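Long-range contact in glycosyl hydrolase (Aspergillus fumigatus, PDB 2X8R), which probably cleaves bacterial peptidoglycan as a family 25 lysozyme, hydrolysing beta-1,4 linkages between N-acetylmuramic acid and N-acetylglucosamine: residues A20-M30 and Y188-F197. Numbering follows the deposited sequence.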
loop_
_atom_site.group_PDB
_atom_site.type_symbol
_atom_site.label_atom_id
_atom_site.label_comp_id
_atom_site.label_asym_id
_atom_site.label_seq_id
_atom_site.Cartn_x
_atom_site.Cartn_y
_atom_site.Cartn_z
ATOM N N ALA A 20 -10.781 -10.012 -16.438
ATOM C CA ALA A 20 -11.659 -8.889 -16.804
ATOM C C ALA A 20 -11.052 -7.531 -16.466
ATOM O O ALA A 20 -11.128 -6.580 -17.261
ATOM C CB ALA A 20 -13.018 -9.019 -16.161
ATOM N N ALA A 21 -10.456 -7.425 -15.273
ATOM C CA ALA A 21 -9.766 -6.175 -14.901
ATOM C C ALA A 21 -8.637 -5.870 -15.870
ATOM O O ALA A 21 -8.499 -4.730 -16.329
ATOM C CB ALA A 21 -9.228 -6.282 -13.487
ATOM N N LYS A 22 -7.853 -6.889 -16.218
ATOM C CA LYS A 22 -6.726 -6.685 -17.141
ATOM C C LYS A 22 -7.247 -6.244 -18.540
ATOM O O LYS A 22 -6.711 -5.325 -19.152
ATOM C CB LYS A 22 -5.843 -7.958 -17.220
ATOM C CG LYS A 22 -4.568 -7.821 -18.139
ATOM C CD LYS A 22 -3.301 -7.677 -17.332
ATOM C CE LYS A 22 -2.010 -7.754 -18.134
ATOM N NZ LYS A 22 -2.049 -6.879 -19.298
ATOM N N LYS A 23 -8.326 -6.861 -18.988
ATOM C CA LYS A 23 -8.891 -6.529 -20.310
ATOM C C LYS A 23 -9.334 -5.069 -20.293
ATOM O O LYS A 23 -9.278 -4.375 -21.308
ATOM C CB LYS A 23 -10.051 -7.472 -20.635
ATOM C CG LYS A 23 -10.695 -7.323 -22.032
ATOM C CD LYS A 23 -9.659 -7.184 -23.185
ATOM C CE LYS A 23 -9.353 -8.506 -23.908
ATOM N NZ LYS A 23 -10.448 -8.811 -24.895
ATOM N N ASP A 24 -9.805 -4.624 -19.131
ATOM C CA ASP A 24 -10.323 -3.278 -18.952
ATOM C C ASP A 24 -9.241 -2.239 -18.610
ATOM O O ASP A 24 -9.561 -1.080 -18.375
ATOM C CB ASP A 24 -11.424 -3.316 -17.894
ATOM C CG ASP A 24 -12.472 -2.195 -18.064
ATOM O OD1 ASP A 24 -12.591 -1.555 -19.159
ATOM O OD2 ASP A 24 -13.187 -1.973 -17.069
ATOM N N GLY A 25 -7.965 -2.641 -18.657
ATOM C CA GLY A 25 -6.850 -1.693 -18.569
ATOM C C GLY A 25 -6.074 -1.743 -17.255
ATOM O O GLY A 25 -5.084 -1.036 -17.107
ATOM N N ALA A 26 -6.525 -2.569 -16.314
ATOM C CA ALA A 26 -5.824 -2.668 -15.009
ATOM C C ALA A 26 -4.504 -3.403 -15.253
ATOM O O ALA A 26 -4.481 -4.469 -15.923
ATOM C CB ALA A 26 -6.690 -3.415 -13.969
ATOM N N GLN A 27 -3.421 -2.875 -14.701
ATOM C CA GLN A 27 -2.114 -3.494 -14.934
ATOM C C GLN A 27 -1.463 -3.938 -13.659
ATOM O O GLN A 27 -0.460 -4.660 -13.694
ATOM C CB GLN A 27 -1.200 -2.524 -15.677
ATOM C CG GLN A 27 -1.777 -2.029 -17.006
ATOM C CD GLN A 27 -1.878 -3.120 -18.041
ATOM O OE1 GLN A 27 -2.718 -3.046 -18.953
ATOM N NE2 GLN A 27 -1.053 -4.135 -17.916
ATOM N N PHE A 28 -2.002 -3.476 -12.537
ATOM C CA PHE A 28 -1.422 -3.855 -11.254
ATOM C C PHE A 28 -2.469 -3.904 -10.186
ATOM O O PHE A 28 -3.528 -3.256 -10.269
ATOM C CB PHE A 28 -0.318 -2.857 -10.809
ATOM C CG PHE A 28 -0.834 -1.451 -10.473
ATOM C CD1 PHE A 28 -1.116 -1.103 -9.145
ATOM C CD2 PHE A 28 -0.983 -0.485 -11.470
ATOM C CE1 PHE A 28 -1.572 0.195 -8.837
ATOM C CE2 PHE A 28 -1.450 0.812 -11.182
ATOM C CZ PHE A 28 -1.740 1.148 -9.845
ATOM N N VAL A 29 -2.147 -4.642 -9.146
ATOM C CA VAL A 29 -3.069 -4.733 -8.000
ATOM C C VAL A 29 -2.294 -4.940 -6.694
ATOM O O VAL A 29 -1.334 -5.715 -6.652
ATOM C CB VAL A 29 -4.068 -5.912 -8.214
ATOM C CG1 VAL A 29 -3.342 -7.258 -8.336
ATOM C CG2 VAL A 29 -5.150 -5.963 -7.133
ATOM N N MET A 30 -2.736 -4.239 -5.647
ATOM C CA MET A 30 -2.222 -4.428 -4.287
ATOM C C MET A 30 -3.250 -5.215 -3.509
ATOM O O MET A 30 -4.455 -4.982 -3.641
ATOM C CB MET A 30 -1.945 -3.090 -3.598
ATOM C CG MET A 30 -0.795 -2.324 -4.219
ATOM S SD MET A 30 -1.273 -1.166 -5.483
ATOM C CE MET A 30 -2.124 0.056 -4.478
ATOM N N TYR A 188 -14.312 0.537 -7.354
ATOM C CA TYR A 188 -13.812 0.097 -8.652
ATOM C C TYR A 188 -14.666 -1.040 -9.198
ATOM O O TYR A 188 -15.013 -1.967 -8.474
ATOM C CB TYR A 188 -12.360 -0.330 -8.519
ATOM C CG TYR A 188 -11.695 -0.674 -9.832
ATOM C CD1 TYR A 188 -11.715 0.219 -10.904
ATOM C CD2 TYR A 188 -11.022 -1.875 -9.979
ATOM C CE1 TYR A 188 -11.074 -0.105 -12.104
ATOM C CE2 TYR A 188 -10.381 -2.211 -11.171
ATOM C CZ TYR A 188 -10.407 -1.304 -12.225
ATOM O OH TYR A 188 -9.792 -1.613 -13.424
ATOM N N LYS A 189 -15.025 -0.944 -10.482
ATOM C CA LYS A 189 -15.861 -1.933 -11.135
ATOM C C LYS A 189 -15.425 -3.376 -10.877
ATOM O O LYS A 189 -16.264 -4.254 -10.641
ATOM C CB LYS A 189 -15.981 -1.656 -12.659
ATOM C CG LYS A 189 -16.724 -2.747 -13.400
ATOM C CD LYS A 189 -17.004 -2.421 -14.858
ATOM C CE LYS A 189 -18.090 -3.311 -15.469
ATOM N NZ LYS A 189 -17.900 -4.796 -15.388
ATOM N N HIS A 190 -14.119 -3.637 -10.924
ATOM C CA HIS A 190 -13.645 -5.017 -10.834
ATOM C C HIS A 190 -13.359 -5.467 -9.417
ATOM O O HIS A 190 -12.912 -6.583 -9.196
ATOM C CB HIS A 190 -12.480 -5.224 -11.770
ATOM C CG HIS A 190 -12.871 -5.000 -13.188
ATOM N ND1 HIS A 190 -12.532 -3.863 -13.888
ATOM C CD2 HIS A 190 -13.677 -5.718 -14.001
ATOM C CE1 HIS A 190 -13.053 -3.927 -15.101
ATOM N NE2 HIS A 190 -13.758 -5.040 -15.189
ATOM N N GLY A 191 -13.702 -4.612 -8.473
ATOM C CA GLY A 191 -13.588 -4.953 -7.052
ATOM C C GLY A 191 -12.667 -3.990 -6.313
ATOM O O GLY A 191 -11.701 -3.474 -6.874
ATOM N N GLY A 192 -12.966 -3.761 -5.042
ATOM C CA GLY A 192 -12.095 -2.953 -4.187
ATOM C C GLY A 192 -12.005 -1.466 -4.569
ATOM O O GLY A 192 -13.003 -0.836 -4.975
ATOM N N ASP A 193 -10.803 -0.911 -4.453
ATOM C CA ASP A 193 -10.560 0.513 -4.667
ATOM C C ASP A 193 -9.851 0.728 -6.007
ATOM O O ASP A 193 -9.067 -0.121 -6.434
ATOM C CB ASP A 193 -9.668 1.060 -3.552
ATOM C CG ASP A 193 -10.214 0.773 -2.159
ATOM O OD1 ASP A 193 -11.313 1.267 -1.802
ATOM O OD2 ASP A 193 -9.492 0.127 -1.388
ATOM N N SER A 194 -10.113 1.858 -6.657
ATOM C CA SER A 194 -9.409 2.234 -7.895
ATOM C C SER A 194 -8.091 2.933 -7.569
ATOM O O SER A 194 -8.053 3.791 -6.699
ATOM C CB SER A 194 -10.296 3.202 -8.710
ATOM O OG SER A 194 -9.644 3.661 -9.864
ATOM N N ASP A 195 -7.036 2.617 -8.330
ATOM C CA ASP A 195 -5.726 3.250 -8.154
ATOM C C ASP A 195 -5.138 3.682 -9.477
ATOM O O ASP A 195 -5.402 3.064 -10.486
ATOM C CB ASP A 195 -4.726 2.281 -7.532
ATOM C CG ASP A 195 -5.098 1.917 -6.152
ATOM O OD1 ASP A 195 -5.062 2.800 -5.293
ATOM O OD2 ASP A 195 -5.474 0.744 -5.918
ATOM N N LYS A 196 -4.365 4.761 -9.454
ATOM C CA LYS A 196 -3.703 5.274 -10.667
ATOM C C LYS A 196 -2.228 5.466 -10.420
ATOM O O LYS A 196 -1.845 6.230 -9.547
ATOM C CB LYS A 196 -4.317 6.642 -11.048
ATOM C CG LYS A 196 -5.804 6.585 -11.250
ATOM C CD LYS A 196 -6.180 5.609 -12.325
ATOM C CE LYS A 196 -6.701 6.308 -13.587
ATOM N NZ LYS A 196 -8.099 6.752 -13.374
ATOM N N PHE A 197 -1.383 4.812 -11.204
ATOM C CA PHE A 197 0.045 4.999 -11.056
ATOM C C PHE A 197 0.448 6.255 -11.825
ATOM O O PHE A 197 -0.040 6.453 -12.927
ATOM C CB PHE A 197 0.790 3.755 -11.573
ATOM C CG PHE A 197 2.264 3.995 -11.770
ATOM C CD1 PHE A 197 3.161 3.901 -10.692
ATOM C CD2 PHE A 197 2.759 4.368 -13.017
ATOM C CE1 PHE A 197 4.534 4.175 -10.860
ATOM C CE2 PHE A 197 4.141 4.667 -13.188
ATOM C CZ PHE A 197 5.016 4.574 -12.094
HETATM O O HOH W 1 -10.361 -0.124 -15.411
#
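His190 lays one face of its imidazole over the backbone of Ala21, in a CH-pi contact. This joins the C-terminal end of helix 18-23 to a loop of the GH25 beta/alpha barrel. Ala21 CA sits 3.8 Å from the centre of the His190 ring, 13° off its normal. The CB atoms of Ala21 and His190 touch beside it at 3.8 Å. Lys189 lays its CG over the opposite face, so the ring is sandwiched. His190 belongs to a type I turn from Tyr188 to Gly191, which presents it to the helix. A Schellman motif ends the helix, with Gly25 as its C-prime residue and Ala26 N bonded to Ala21 O.

Farther along, Phe28 of strand 26-35 reaches strand 193-198. The two do not pair directly, because strand 3-9 lies between them in the sheet. With chi1 at 67°, CG of Phe28 is tucked between its own N and C, and the far end of the ring reaches across. Its CE2 meets Phe197 CB at 3.7 Å, and its CZ meets Asp195 CB at 3.9 Å. Leu204 of helix 201-209 touches both phenylalanines. Asp195 OD2 lies close to Asp8 OD2 of strand 3-9.

Tyr188 extends its hydroxyl to Ala26 CB, 3.6 Å away. One water links the segments, donating to Asp24 O at 3.2 Å; its other bond, to Tyr188 OH, is modelled at a doubtfully short 2.5 Å.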